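Local coordinates for protein prolyl-ACP dehydrogenase (PDB 4IRN) that uses bound FAD to oxidise the prolyl group of a prolyl-acyl carrier protein during biosynthesis of the cyanotoxin anatoxin-a, at residues V288-R293 with E387-D392; E296-Y301 with L369-I374; E362-S367 with K397-T402. One frame throughout, in Å; residues are numbered along the deposited sequence.

Contact 1: residues V288-R293 with E387-D392; sequences VGTMER and ERELRD
T290 and E389 mark the nearest backbone approach of two helical segments, 288-293 and 387-392, with their CA atoms 8.5 Å apart. The chain runs in roughly opposite directions through the two, and at this spacing side chains must bridge the gap. Only 87 Å² is buried between them, consistent with a contact made by three residues.

E389 takes part through both oxygens: OE2 accepts the one hydrogen bond between the segments, and OE1 meets the T290 methyl. Its chain bends about CB-CG (chi2 -64°), bringing the carboxylate to R293. R293 NH2 donates to E389 OE2 at 3.2 Å, a charged hydrogen bond that is somewhat bent (N-H...O 142°). The oxygen lies near the guanidinium plane, at its edge, but the donor stands above the carboxylate plane; the two planes are 62° apart, and NH2 alone bonds to E389, NH1 being engaged elsewhere. The methyl CG2 of T290 lies 3.3 Å from E389 OE1, while OG1 of T290 bonds back to A286 O of its own helix.

Both charged groups have further partners. R293 NH1 reaches the carbonyls of G112 and Y113, and E389 OE1 accepts from N118 ND2, whose amide also serves D392. Elsewhere on 387-392, R391 grips E387 side-on, with NE to OE1 and NH2 to OE2 both at 3.1 Å.

This buried polar network joins two helices of the C-terminal helical domain to the N-terminal helical domain, within the acyl-CoA dehydrogenase fold and away from the flavin.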
loop_
_atom_site.group_PDB
_atom_site.type_symbol
_atom_site.label_atom_id
_atom_site.label_comp_id
_atom_site.label_asym_id
_atom_site.label_seq_id
_atom_site.Cartn_x
_atom_site.Cartn_y
_atom_site.Cartn_z
ATOM N N VAL A 288 -18.488 -2.118 -11.592
ATOM C CA VAL A 288 -17.447 -2.498 -12.556
ATOM C C VAL A 288 -17.631 -1.644 -13.828
ATOM O O VAL A 288 -16.639 -1.187 -14.407
ATOM C CB VAL A 288 -17.438 -4.033 -12.846
ATOM C CG1 VAL A 288 -16.284 -4.425 -13.767
ATOM C CG2 VAL A 288 -17.366 -4.840 -11.546
ATOM N N GLY A 289 -18.895 -1.406 -14.204
ATOM C CA GLY A 289 -19.276 -0.578 -15.347
ATOM C C GLY A 289 -18.929 0.880 -15.136
ATOM O O GLY A 289 -18.415 1.534 -16.049
ATOM N N THR A 290 -19.173 1.382 -13.902
ATOM C CA THR A 290 -18.856 2.742 -13.452
ATOM C C THR A 290 -17.334 2.951 -13.513
ATOM O O THR A 290 -16.878 4.005 -13.961
ATOM C CB THR A 290 -19.409 2.962 -12.033
ATOM O OG1 THR A 290 -20.807 2.658 -12.017
ATOM C CG2 THR A 290 -19.163 4.370 -11.503
ATOM N N MET A 291 -16.563 1.926 -13.091
ATOM C CA MET A 291 -15.107 1.921 -13.105
ATOM C C MET A 291 -14.584 2.037 -14.537
ATOM O O MET A 291 -13.597 2.745 -14.763
ATOM C CB MET A 291 -14.567 0.647 -12.442
ATOM C CG MET A 291 -14.745 0.611 -10.921
ATOM S SD MET A 291 -14.327 -0.986 -10.174
ATOM C CE MET A 291 -12.572 -0.942 -10.314
ATOM N N GLU A 292 -15.265 1.371 -15.506
ATOM C CA GLU A 292 -14.925 1.429 -16.929
ATOM C C GLU A 292 -15.176 2.843 -17.470
ATOM O O GLU A 292 -14.354 3.339 -18.239
ATOM C CB GLU A 292 -15.722 0.387 -17.733
ATOM C CG GLU A 292 -15.157 0.101 -19.118
ATOM C CD GLU A 292 -15.878 -0.971 -19.915
ATOM O OE1 GLU A 292 -15.949 -2.127 -19.438
ATOM O OE2 GLU A 292 -16.347 -0.660 -21.035
ATOM N N ARG A 293 -16.291 3.493 -17.045
ATOM C CA ARG A 293 -16.638 4.857 -17.459
ATOM C C ARG A 293 -15.606 5.877 -16.969
ATOM O O ARG A 293 -15.158 6.702 -17.768
ATOM C CB ARG A 293 -18.067 5.262 -17.034
ATOM C CG ARG A 293 -18.474 6.666 -17.541
ATOM C CD ARG A 293 -19.892 7.070 -17.198
ATOM N NE ARG A 293 -20.077 7.290 -15.769
ATOM C CZ ARG A 293 -20.785 6.496 -14.975
ATOM N NH1 ARG A 293 -21.395 5.428 -15.468
ATOM N NH2 ARG A 293 -20.893 6.768 -13.683
ATOM N N GLU A 387 -16.571 13.760 -7.768
ATOM C CA GLU A 387 -16.630 13.791 -6.314
ATOM C C GLU A 387 -17.783 12.912 -5.790
ATOM O O GLU A 387 -17.582 12.134 -4.856
ATOM C CB GLU A 387 -16.682 15.250 -5.792
ATOM C CG GLU A 387 -17.935 16.057 -6.124
ATOM C CD GLU A 387 -18.934 16.201 -4.989
ATOM O OE1 GLU A 387 -18.555 15.933 -3.826
ATOM O OE2 GLU A 387 -20.096 16.584 -5.255
ATOM N N ARG A 388 -18.973 12.992 -6.438
ATOM C CA ARG A 388 -20.160 12.205 -6.102
ATOM C C ARG A 388 -19.844 10.707 -6.268
ATOM O O ARG A 388 -20.219 9.907 -5.403
ATOM C CB ARG A 388 -21.341 12.611 -6.988
ATOM C CG ARG A 388 -22.610 11.786 -6.756
ATOM C CD ARG A 388 -23.792 12.232 -7.599
ATOM N NE ARG A 388 -23.574 12.046 -9.038
ATOM C CZ ARG A 388 -23.463 13.040 -9.913
ATOM N NH1 ARG A 388 -23.557 14.300 -9.511
ATOM N NH2 ARG A 388 -23.273 12.780 -11.198
ATOM N N GLU A 389 -19.130 10.341 -7.364
ATOM C CA GLU A 389 -18.717 8.972 -7.658
ATOM C C GLU A 389 -17.988 8.355 -6.463
ATOM O O GLU A 389 -18.338 7.239 -6.067
ATOM C CB GLU A 389 -17.843 8.908 -8.932
ATOM C CG GLU A 389 -18.532 9.357 -10.217
ATOM C CD GLU A 389 -19.716 8.536 -10.707
ATOM O OE1 GLU A 389 -19.841 7.355 -10.307
ATOM O OE2 GLU A 389 -20.526 9.078 -11.494
ATOM N N LEU A 390 -17.019 9.109 -5.851
ATOM C CA LEU A 390 -16.263 8.660 -4.670
ATOM C C LEU A 390 -17.170 8.508 -3.448
ATOM O O LEU A 390 -17.086 7.486 -2.758
ATOM C CB LEU A 390 -15.068 9.586 -4.361
ATOM C CG LEU A 390 -14.237 9.256 -3.099
ATOM C CD1 LEU A 390 -13.580 7.867 -3.177
ATOM C CD2 LEU A 390 -13.192 10.324 -2.841
ATOM N N ARG A 391 -18.045 9.517 -3.192
ATOM C CA ARG A 391 -19.007 9.523 -2.084
ATOM C C ARG A 391 -19.914 8.287 -2.137
ATOM O O ARG A 391 -20.163 7.674 -1.099
ATOM C CB ARG A 391 -19.854 10.807 -2.084
ATOM C CG ARG A 391 -19.095 12.065 -1.649
ATOM C CD ARG A 391 -20.024 13.222 -1.304
ATOM N NE ARG A 391 -20.509 13.925 -2.494
ATOM C CZ ARG A 391 -21.721 13.768 -3.023
ATOM N NH1 ARG A 391 -22.595 12.936 -2.468
ATOM N NH2 ARG A 391 -22.069 14.444 -4.108
ATOM N N ASP A 392 -20.359 7.902 -3.350
ATOM C CA ASP A 392 -21.206 6.730 -3.585
ATOM C C ASP A 392 -20.434 5.431 -3.389
ATOM O O ASP A 392 -20.970 4.489 -2.808
ATOM C CB ASP A 392 -21.842 6.769 -4.994
ATOM C CG ASP A 392 -22.732 7.965 -5.313
ATOM O OD1 ASP A 392 -23.157 8.667 -4.363
ATOM O OD2 ASP A 392 -23.000 8.202 -6.512
#

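Contact 2: residues E296-Y301 with L369-I374; sequences EQSIRY and LEAIEI. With FAD (flavin-adenine dinucleotide), chain J.
The Y301 ring meets I374 obliquely, neither squarely over a face nor at an edge: Y301 CE2 lies 3.9 Å from I374 O, and Y301 CD2 is 4.4 Å from the methyl I374 CG2. Other flat groups gather round the same ring. H375 stacks with it, and H305, which binds FAD, and Y378 each meet it with planes only about 15° from its own. Y301 extends from its helix with CG anti to the backbone N (chi1 -163°), which carries the ring toward the end of 369-374.

One turn earlier the packing is closer. S298 and A371 bring their CA atoms within 6.0 Å, and S298 OG sits 3.6 Å from A371 CB. This hydroxyl bonds to L294 O in its own helix, so toward A371 it makes a packing contact. I374 CD1 touches S298 CB at 4.0 Å, with I374 CG2 likewise 4.0 Å from S298 O. No hydrogen bond crosses between the segments.

The end of 369-374 borders the FAD: I374 O is 3.3 Å from ribose C4B, and the flavin-adenine dinucleotide is also held by A377 N and by backbone and side-chain atoms of the second subunit.

The two helical segments run nearly parallel, at 17° and with axes 9.9 Å apart. Helix 316-344 packs on S298 and I374 through L322, and its K321 forms a salt bridge with E373, which also pairs with K397 of the second subunit. Helix 386-395 lies against Q297 and I372 through L386.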
loop_
_atom_site.group_PDB
_atom_site.type_symbol
_atom_site.label_atom_id
_atom_site.label_comp_id
_atom_site.label_asym_id
_atom_site.label_seq_id
_atom_site.Cartn_x
_atom_site.Cartn_y
_atom_site.Cartn_z
ATOM N N GLU A 296 -12.121 5.582 -18.947
ATOM C CA GLU A 296 -12.171 6.212 -20.268
ATOM C C GLU A 296 -12.245 7.747 -20.155
ATOM O O GLU A 296 -11.641 8.462 -20.963
ATOM C CB GLU A 296 -13.331 5.675 -21.130
ATOM C CG GLU A 296 -13.397 4.171 -21.366
ATOM C CD GLU A 296 -14.585 3.673 -22.179
ATOM O OE1 GLU A 296 -15.503 4.470 -22.471
ATOM O OE2 GLU A 296 -14.631 2.454 -22.457
ATOM N N GLN A 297 -12.971 8.242 -19.145
ATOM C CA GLN A 297 -13.117 9.673 -18.868
ATOM C C GLN A 297 -11.789 10.269 -18.435
ATOM O O GLN A 297 -11.451 11.384 -18.849
ATOM C CB GLN A 297 -14.168 9.912 -17.790
ATOM C CG GLN A 297 -15.549 10.118 -18.387
ATOM C CD GLN A 297 -16.639 10.348 -17.374
ATOM O OE1 GLN A 297 -16.395 10.609 -16.189
ATOM N NE2 GLN A 297 -17.876 10.232 -17.829
ATOM N N SER A 298 -11.025 9.515 -17.615
ATOM C CA SER A 298 -9.720 9.937 -17.109
ATOM C C SER A 298 -8.637 9.878 -18.189
ATOM O O SER A 298 -7.789 10.780 -18.219
ATOM C CB SER A 298 -9.324 9.143 -15.872
ATOM O OG SER A 298 -10.264 9.317 -14.823
ATOM N N ILE A 299 -8.677 8.844 -19.091
ATOM C CA ILE A 299 -7.746 8.727 -20.235
ATOM C C ILE A 299 -7.939 9.971 -21.119
ATOM O O ILE A 299 -6.964 10.654 -21.421
ATOM C CB ILE A 299 -7.873 7.397 -21.051
ATOM C CG1 ILE A 299 -7.475 6.181 -20.207
ATOM C CG2 ILE A 299 -7.005 7.451 -22.320
ATOM C CD1 ILE A 299 -7.941 4.832 -20.725
ATOM N N ARG A 300 -9.211 10.285 -21.477
ATOM C CA ARG A 300 -9.571 11.456 -22.276
ATOM C C ARG A 300 -8.958 12.728 -21.692
ATOM O O ARG A 300 -8.334 13.483 -22.430
ATOM C CB ARG A 300 -11.102 11.610 -22.387
ATOM C CG ARG A 300 -11.741 10.743 -23.462
ATOM C CD ARG A 300 -13.209 11.079 -23.664
ATOM N NE ARG A 300 -14.068 9.899 -23.544
ATOM C CZ ARG A 300 -15.122 9.816 -22.736
ATOM N NH1 ARG A 300 -15.424 10.820 -21.921
ATOM N NH2 ARG A 300 -15.835 8.700 -22.679
ATOM N N TYR A 301 -9.104 12.940 -20.362
ATOM C CA TYR A 301 -8.559 14.112 -19.661
ATOM C C TYR A 301 -7.020 14.127 -19.634
ATOM O O TYR A 301 -6.415 15.185 -19.833
ATOM C CB TYR A 301 -9.132 14.229 -18.239
ATOM C CG TYR A 301 -8.927 15.598 -17.644
ATOM C CD1 TYR A 301 -9.806 16.640 -17.930
ATOM C CD2 TYR A 301 -7.847 15.863 -16.802
ATOM C CE1 TYR A 301 -9.611 17.914 -17.403
ATOM C CE2 TYR A 301 -7.646 17.133 -16.260
ATOM C CZ TYR A 301 -8.531 18.157 -16.569
ATOM O OH TYR A 301 -8.370 19.415 -16.053
ATOM N N LEU A 369 -10.878 7.883 -6.274
ATOM C CA LEU A 369 -9.902 8.769 -5.646
ATOM C C LEU A 369 -8.850 9.221 -6.677
ATOM O O LEU A 369 -8.533 10.406 -6.746
ATOM C CB LEU A 369 -9.249 8.041 -4.450
ATOM C CG LEU A 369 -8.208 8.804 -3.625
ATOM C CD1 LEU A 369 -8.850 9.915 -2.819
ATOM C CD2 LEU A 369 -7.450 7.860 -2.687
ATOM N N GLU A 370 -8.364 8.277 -7.500
ATOM C CA GLU A 370 -7.370 8.501 -8.550
ATOM C C GLU A 370 -7.917 9.340 -9.710
ATOM O O GLU A 370 -7.182 10.170 -10.245
ATOM C CB GLU A 370 -6.814 7.170 -9.058
ATOM C CG GLU A 370 -5.869 6.503 -8.074
ATOM C CD GLU A 370 -5.322 5.143 -8.466
ATOM O OE1 GLU A 370 -5.779 4.576 -9.483
ATOM O OE2 GLU A 370 -4.444 4.633 -7.734
ATOM N N ALA A 371 -9.201 9.148 -10.084
ATOM C CA ALA A 371 -9.860 9.923 -11.134
ATOM C C ALA A 371 -9.907 11.402 -10.732
ATOM O O ALA A 371 -9.652 12.266 -11.570
ATOM C CB ALA A 371 -11.264 9.397 -11.363
ATOM N N ILE A 372 -10.181 11.685 -9.435
ATOM C CA ILE A 372 -10.204 13.034 -8.872
ATOM C C ILE A 372 -8.770 13.616 -8.913
ATOM O O ILE A 372 -8.594 14.792 -9.254
ATOM C CB ILE A 372 -10.828 13.036 -7.441
ATOM C CG1 ILE A 372 -12.324 12.630 -7.482
ATOM C CG2 ILE A 372 -10.641 14.409 -6.735
ATOM C CD1 ILE A 372 -12.891 12.135 -6.184
ATOM N N GLU A 373 -7.755 12.777 -8.599
ATOM C CA GLU A 373 -6.341 13.167 -8.601
ATOM C C GLU A 373 -5.863 13.586 -9.987
ATOM O O GLU A 373 -5.257 14.645 -10.106
ATOM C CB GLU A 373 -5.454 12.055 -8.034
ATOM C CG GLU A 373 -5.542 11.904 -6.523
ATOM C CD GLU A 373 -5.044 10.578 -5.976
ATOM O OE1 GLU A 373 -4.451 9.784 -6.744
ATOM O OE2 GLU A 373 -5.261 10.323 -4.770
ATOM N N ILE A 374 -6.169 12.780 -11.030
ATOM C CA ILE A 374 -5.823 13.042 -12.441
ATOM C C ILE A 374 -6.365 14.415 -12.901
ATOM O O ILE A 374 -5.651 15.152 -13.580
ATOM C CB ILE A 374 -6.296 11.856 -13.355
ATOM C CG1 ILE A 374 -5.479 10.576 -13.082
ATOM C CG2 ILE A 374 -6.271 12.206 -14.850
ATOM C CD1 ILE A 374 -6.201 9.284 -13.374
HETATM P PA FAD J . -3.044 20.589 -13.207
HETATM O O1A FAD J . -1.879 21.432 -13.572
HETATM O O2A FAD J . -4.320 20.700 -14.057
HETATM O O5B FAD J . -2.618 19.060 -13.071
HETATM C C5B FAD J . -3.322 18.016 -13.772
HETATM C C4B FAD J . -2.781 16.750 -13.168
HETATM O O4B FAD J . -1.533 16.414 -13.794
HETATM C C3B FAD J . -2.535 16.858 -11.665
HETATM O O3B FAD J . -3.316 15.895 -10.973
HETATM C C2B FAD J . -1.027 16.654 -11.467
HETATM O O2B FAD J . -0.837 15.590 -10.551
HETATM C C1B FAD J . -0.514 16.200 -12.836
HETATM N N9A FAD J . 0.688 16.897 -13.281
HETATM C C8A FAD J . 0.765 18.144 -13.851
HETATM N N7A FAD J . 1.987 18.557 -14.092
HETATM C C5A FAD J . 2.780 17.501 -13.654
HETATM C C6A FAD J . 4.181 17.308 -13.635
HETATM N N6A FAD J . 5.070 18.223 -14.018
HETATM N N1A FAD J . 4.640 16.131 -13.152
HETATM C C2A FAD J . 3.758 15.231 -12.715
HETATM N N3A FAD J . 2.428 15.310 -12.677
HETATM C C4A FAD J . 1.990 16.473 -13.162
HETATM N N1 FAD J . -4.622 28.902 -6.341
HETATM C C2 FAD J . -4.331 30.241 -6.105
HETATM O O2 FAD J . -3.514 30.854 -6.788
HETATM N N3 FAD J . -4.969 30.922 -5.092
HETATM C C4 FAD J . -5.905 30.387 -4.241
HETATM O O4 FAD J . -6.412 31.089 -3.367
HETATM C C4X FAD J . -6.222 28.972 -4.490
HETATM N N5 FAD J . -7.136 28.399 -3.736
HETATM C C5X FAD J . -7.461 27.071 -4.007
HETATM C C6 FAD J . -8.418 26.446 -3.205
HETATM C C7 FAD J . -8.789 25.123 -3.409
HETATM C C7M FAD J . -9.792 24.479 -2.481
HETATM C C8 FAD J . -8.195 24.396 -4.465
HETATM C C8M FAD J . -8.568 22.961 -4.741
HETATM C C9 FAD J . -7.243 25.016 -5.267
HETATM C C9A FAD J . -6.857 26.341 -5.059
HETATM N N10 FAD J . -5.884 27.004 -5.854
HETATM C C10 FAD J . -5.534 28.303 -5.582
HETATM C "C1'" FAD J . -5.312 26.295 -7.018
HETATM C "C2'" FAD J . -4.516 25.080 -6.564
HETATM O "O2'" FAD J . -3.220 25.467 -6.113
HETATM C "C3'" FAD J . -4.447 24.027 -7.672
HETATM O "O3'" FAD J . -5.184 22.857 -7.320
HETATM C "C4'" FAD J . -3.034 23.653 -8.119
HETATM O "O4'" FAD J . -2.475 24.843 -8.676
HETATM C "C5'" FAD J . -3.051 22.543 -9.150
HETATM O "O5'" FAD J . -4.105 22.941 -10.054
HETATM P P FAD J . -4.543 22.026 -11.234
HETATM O O1P FAD J . -5.304 20.836 -10.802
HETATM O O2P FAD J . -5.050 23.122 -12.152
HETATM O O3P FAD J . -3.237 21.336 -11.846
#

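Contact 3: residues E362-S367 with K397-T402; sequences EAWVQS and KFYSGT. With FAD (flavin-adenine dinucleotide), chain I.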
loop_
_atom_site.group_PDB
_atom_site.type_symbol
_atom_site.label_atom_id
_atom_site.label_comp_id
_atom_site.label_asym_id
_atom_site.label_seq_id
_atom_site.Cartn_x
_atom_site.Cartn_y
_atom_site.Cartn_z
ATOM N N GLU A 362 -13.278 -1.967 -2.642
ATOM C CA GLU A 362 -12.029 -1.247 -2.400
ATOM C C GLU A 362 -11.410 -0.724 -3.685
ATOM O O GLU A 362 -10.835 0.361 -3.683
ATOM C CB GLU A 362 -11.029 -2.108 -1.640
ATOM C CG GLU A 362 -11.391 -2.304 -0.180
ATOM C CD GLU A 362 -10.564 -3.334 0.572
ATOM O OE1 GLU A 362 -9.620 -3.933 0.001
ATOM O OE2 GLU A 362 -10.845 -3.504 1.778
ATOM N N ALA A 363 -11.512 -1.506 -4.770
ATOM C CA ALA A 363 -11.033 -1.152 -6.095
ATOM C C ALA A 363 -11.784 0.091 -6.605
ATOM O O ALA A 363 -11.160 1.011 -7.149
ATOM C CB ALA A 363 -11.253 -2.320 -7.043
ATOM N N TRP A 364 -13.113 0.126 -6.378
ATOM C CA TRP A 364 -13.988 1.223 -6.762
ATOM C C TRP A 364 -13.619 2.538 -6.068
ATOM O O TRP A 364 -13.510 3.556 -6.744
ATOM C CB TRP A 364 -15.464 0.862 -6.509
ATOM C CG TRP A 364 -16.463 1.778 -7.168
ATOM C CD1 TRP A 364 -16.234 2.659 -8.192
ATOM C CD2 TRP A 364 -17.857 1.874 -6.862
ATOM N NE1 TRP A 364 -17.394 3.320 -8.518
ATOM C CE2 TRP A 364 -18.408 2.855 -7.724
ATOM C CE3 TRP A 364 -18.695 1.245 -5.923
ATOM C CZ2 TRP A 364 -19.761 3.207 -7.687
ATOM C CZ3 TRP A 364 -20.038 1.590 -5.890
ATOM C CH2 TRP A 364 -20.562 2.551 -6.772
ATOM N N VAL A 365 -13.414 2.505 -4.740
ATOM C CA VAL A 365 -13.060 3.675 -3.923
ATOM C C VAL A 365 -11.729 4.258 -4.380
ATOM O O VAL A 365 -11.625 5.458 -4.607
ATOM C CB VAL A 365 -13.076 3.324 -2.403
ATOM C CG1 VAL A 365 -12.381 4.389 -1.564
ATOM C CG2 VAL A 365 -14.496 3.100 -1.903
ATOM N N GLN A 366 -10.733 3.384 -4.554
ATOM C CA GLN A 366 -9.386 3.716 -4.981
ATOM C C GLN A 366 -9.348 4.343 -6.361
ATOM O O GLN A 366 -8.685 5.367 -6.528
ATOM C CB GLN A 366 -8.470 2.486 -4.866
ATOM C CG GLN A 366 -6.972 2.783 -4.947
ATOM C CD GLN A 366 -6.467 3.843 -4.009
ATOM O OE1 GLN A 366 -6.626 3.751 -2.786
ATOM N NE2 GLN A 366 -5.809 4.852 -4.577
ATOM N N SER A 367 -10.071 3.759 -7.340
ATOM C CA SER A 367 -10.143 4.268 -8.715
ATOM C C SER A 367 -10.839 5.630 -8.782
ATOM O O SER A 367 -10.421 6.487 -9.566
ATOM C CB SER A 367 -10.822 3.264 -9.635
ATOM O OG SER A 367 -10.056 2.078 -9.753
ATOM N N LYS A 397 -18.354 -0.371 1.012
ATOM C CA LYS A 397 -17.462 -0.856 2.072
ATOM C C LYS A 397 -18.253 -1.174 3.349
ATOM O O LYS A 397 -17.683 -1.737 4.289
ATOM C CB LYS A 397 -16.352 0.169 2.362
ATOM C CG LYS A 397 -15.356 0.311 1.222
ATOM C CD LYS A 397 -14.204 1.211 1.558
ATOM C CE LYS A 397 -13.037 0.460 2.132
ATOM N NZ LYS A 397 -11.858 1.352 2.209
ATOM N N PHE A 398 -19.570 -0.827 3.371
ATOM C CA PHE A 398 -20.455 -1.044 4.522
ATOM C C PHE A 398 -21.659 -1.938 4.233
ATOM O O PHE A 398 -21.938 -2.835 5.039
ATOM C CB PHE A 398 -20.852 0.285 5.178
ATOM C CG PHE A 398 -19.649 1.136 5.506
ATOM C CD1 PHE A 398 -18.760 0.755 6.505
ATOM C CD2 PHE A 398 -19.365 2.279 4.769
ATOM C CE1 PHE A 398 -17.631 1.519 6.787
ATOM C CE2 PHE A 398 -18.237 3.048 5.053
ATOM C CZ PHE A 398 -17.376 2.658 6.057
ATOM N N TYR A 399 -22.363 -1.728 3.089
ATOM C CA TYR A 399 -23.473 -2.617 2.745
ATOM C C TYR A 399 -22.934 -3.943 2.223
ATOM O O TYR A 399 -21.794 -3.985 1.739
ATOM C CB TYR A 399 -24.523 -1.968 1.829
ATOM C CG TYR A 399 -24.065 -1.590 0.441
ATOM C CD1 TYR A 399 -23.920 -2.554 -0.553
ATOM C CD2 TYR A 399 -23.935 -0.256 0.071
ATOM C CE1 TYR A 399 -23.550 -2.207 -1.849
ATOM C CE2 TYR A 399 -23.584 0.104 -1.228
ATOM C CZ TYR A 399 -23.381 -0.874 -2.181
ATOM O OH TYR A 399 -23.030 -0.508 -3.456
ATOM N N SER A 400 -23.716 -5.034 2.392
ATOM C CA SER A 400 -23.371 -6.427 2.039
ATOM C C SER A 400 -22.252 -6.975 2.951
ATOM O O SER A 400 -21.715 -8.056 2.700
ATOM C CB SER A 400 -22.998 -6.562 0.558
ATOM O OG SER A 400 -23.972 -5.986 -0.299
ATOM N N GLY A 401 -21.932 -6.227 4.009
ATOM C CA GLY A 401 -20.883 -6.556 4.965
ATOM C C GLY A 401 -19.664 -5.674 4.795
ATOM O O GLY A 401 -19.350 -5.251 3.679
ATOM N N THR A 402 -18.965 -5.384 5.909
ATOM C CA THR A 402 -17.752 -4.556 5.904
ATOM C C THR A 402 -16.576 -5.346 5.341
ATOM O O THR A 402 -16.624 -6.579 5.334
ATOM C CB THR A 402 -17.410 -4.030 7.305
ATOM O OG1 THR A 402 -17.077 -5.125 8.147
ATOM C CG2 THR A 402 -18.511 -3.180 7.922
HETATM P PA FAD I . -20.459 -2.937 13.163
HETATM O O1A FAD I . -20.990 -4.237 12.701
HETATM O O2A FAD I . -21.013 -2.222 14.385
HETATM O O5B FAD I . -18.923 -3.081 13.498
HETATM C C5B FAD I . -18.151 -1.921 13.849
HETATM C C4B FAD I . -16.796 -2.047 13.207
HETATM O O4B FAD I . -16.072 -3.120 13.831
HETATM C C3B FAD I . -16.810 -2.301 11.699
HETATM O O3B FAD I . -16.146 -1.235 11.037
HETATM C C2B FAD I . -16.111 -3.656 11.495
HETATM O O2B FAD I . -15.022 -3.508 10.598
HETATM C C1B FAD I . -15.547 -4.018 12.870
HETATM N N9A FAD I . -15.836 -5.387 13.295
HETATM C C8A FAD I . -17.012 -5.854 13.820
HETATM N N7A FAD I . -17.013 -7.144 14.061
HETATM C C5A FAD I . -15.753 -7.557 13.671
HETATM C C6A FAD I . -15.122 -8.826 13.661
HETATM N N6A FAD I . -15.704 -9.951 14.082
HETATM N N1A FAD I . -13.858 -8.895 13.188
HETATM C C2A FAD I . -13.267 -7.773 12.771
HETATM N N3A FAD I . -13.755 -6.529 12.748
HETATM C C4A FAD I . -15.009 -6.482 13.202
HETATM N N1 FAD I . -28.773 -3.913 6.416
HETATM C C2 FAD I . -29.950 -4.588 6.187
HETATM O O2 FAD I . -30.281 -5.537 6.898
HETATM N N3 FAD I . -30.799 -4.188 5.157
HETATM C C4 FAD I . -30.578 -3.136 4.302
HETATM O O4 FAD I . -31.403 -2.873 3.427
HETATM C C4X FAD I . -29.332 -2.409 4.548
HETATM N N5 FAD I . -29.063 -1.366 3.794
HETATM C C5X FAD I . -27.905 -0.642 4.079
HETATM C C6 FAD I . -27.606 0.468 3.284
HETATM C C7 FAD I . -26.459 1.224 3.499
HETATM C C7M FAD I . -26.125 2.356 2.562
HETATM C C8 FAD I . -25.591 0.875 4.557
HETATM C C8M FAD I . -24.331 1.654 4.831
HETATM C C9 FAD I . -25.894 -0.216 5.360
HETATM C C9A FAD I . -27.030 -0.991 5.142
HETATM N N10 FAD I . -27.358 -2.127 5.935
HETATM C C10 FAD I . -28.481 -2.862 5.654
HETATM C "C1'" FAD I . -26.520 -2.447 7.113
HETATM C "C2'" FAD I . -25.125 -2.857 6.663
HETATM O "O2'" FAD I . -25.103 -4.197 6.176
HETATM C "C3'" FAD I . -24.114 -2.641 7.788
HETATM O "O3'" FAD I . -23.205 -1.610 7.411
HETATM C "C4'" FAD I . -23.328 -3.892 8.185
HETATM O "O4'" FAD I . -24.229 -4.916 8.617
HETATM C "C5'" FAD I . -22.242 -3.615 9.208
HETATM O "O5'" FAD I . -22.819 -3.235 10.468
HETATM P P FAD I . -22.296 -1.915 11.222
HETATM O O1P FAD I . -22.020 -0.812 10.272
HETATM O O2P FAD I . -23.421 -1.835 12.226
HETATM O O3P FAD I . -20.860 -1.978 11.927
#
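Apolar contacts carry most of this interface, and K397 makes them with its chain instead of its charge. K397 CD rests on V365 CG2 and K397 CE on E362 CG, each at 4.0 Å; the lysine crosses both side chains at about a right angle. A bend at chi3 (92°) turns the far end of the lysine across the helix, roughly at right angles to its axis.

A hydroxyl meets a ring edge in a looser touch: Y399 OH lies near the plane of the W364 ring, 4.4 Å from W364 CZ3.

No salt bridge joins the segments. K397 NZ stays 5.0 Å from E362 OE2, and instead pairs with E373 of the second subunit.

One backbone bond from 397-402 holds the FAD: F398 O accepts from FAD O3' at 3.0 Å. F398 to G401 form a type II turn ahead of T402, the N-cap of the next helix, whose OG1 lines the site 3.6 Å from FAD O2B. Y399 places its CB 4.1 Å from flavin C8, while its ring stacks on F122.

Chemically, the lysine is divided: its methylenes pack on helix 350-375 beside the FAD-binding loop, while its ammonium is paired across the subunit interface.

Overall arrangement
Along the chain the segments come in the order 288-293, 296-301, 362-367, 369-374, 387-392, 397-402, so contact 2 nests inside contact 1, and contact 3 alternates with both. All lie in the C-terminal helical domain. Contacts 1 and 2 share helix 285-304 and have centres about 11 Å apart, meeting where L390 packs on I372. Contact 3 is about 11 Å from contact 1, centre to centre, through W364 packed on T290 and M291, and about 19 Å from contact 2, with which it shares helix 350-375. Contacts 2 and 3 touch different FAD molecules, and each FAD is also bonded by the second subunit, so this helical core serves two flavin sites at the subunit interface.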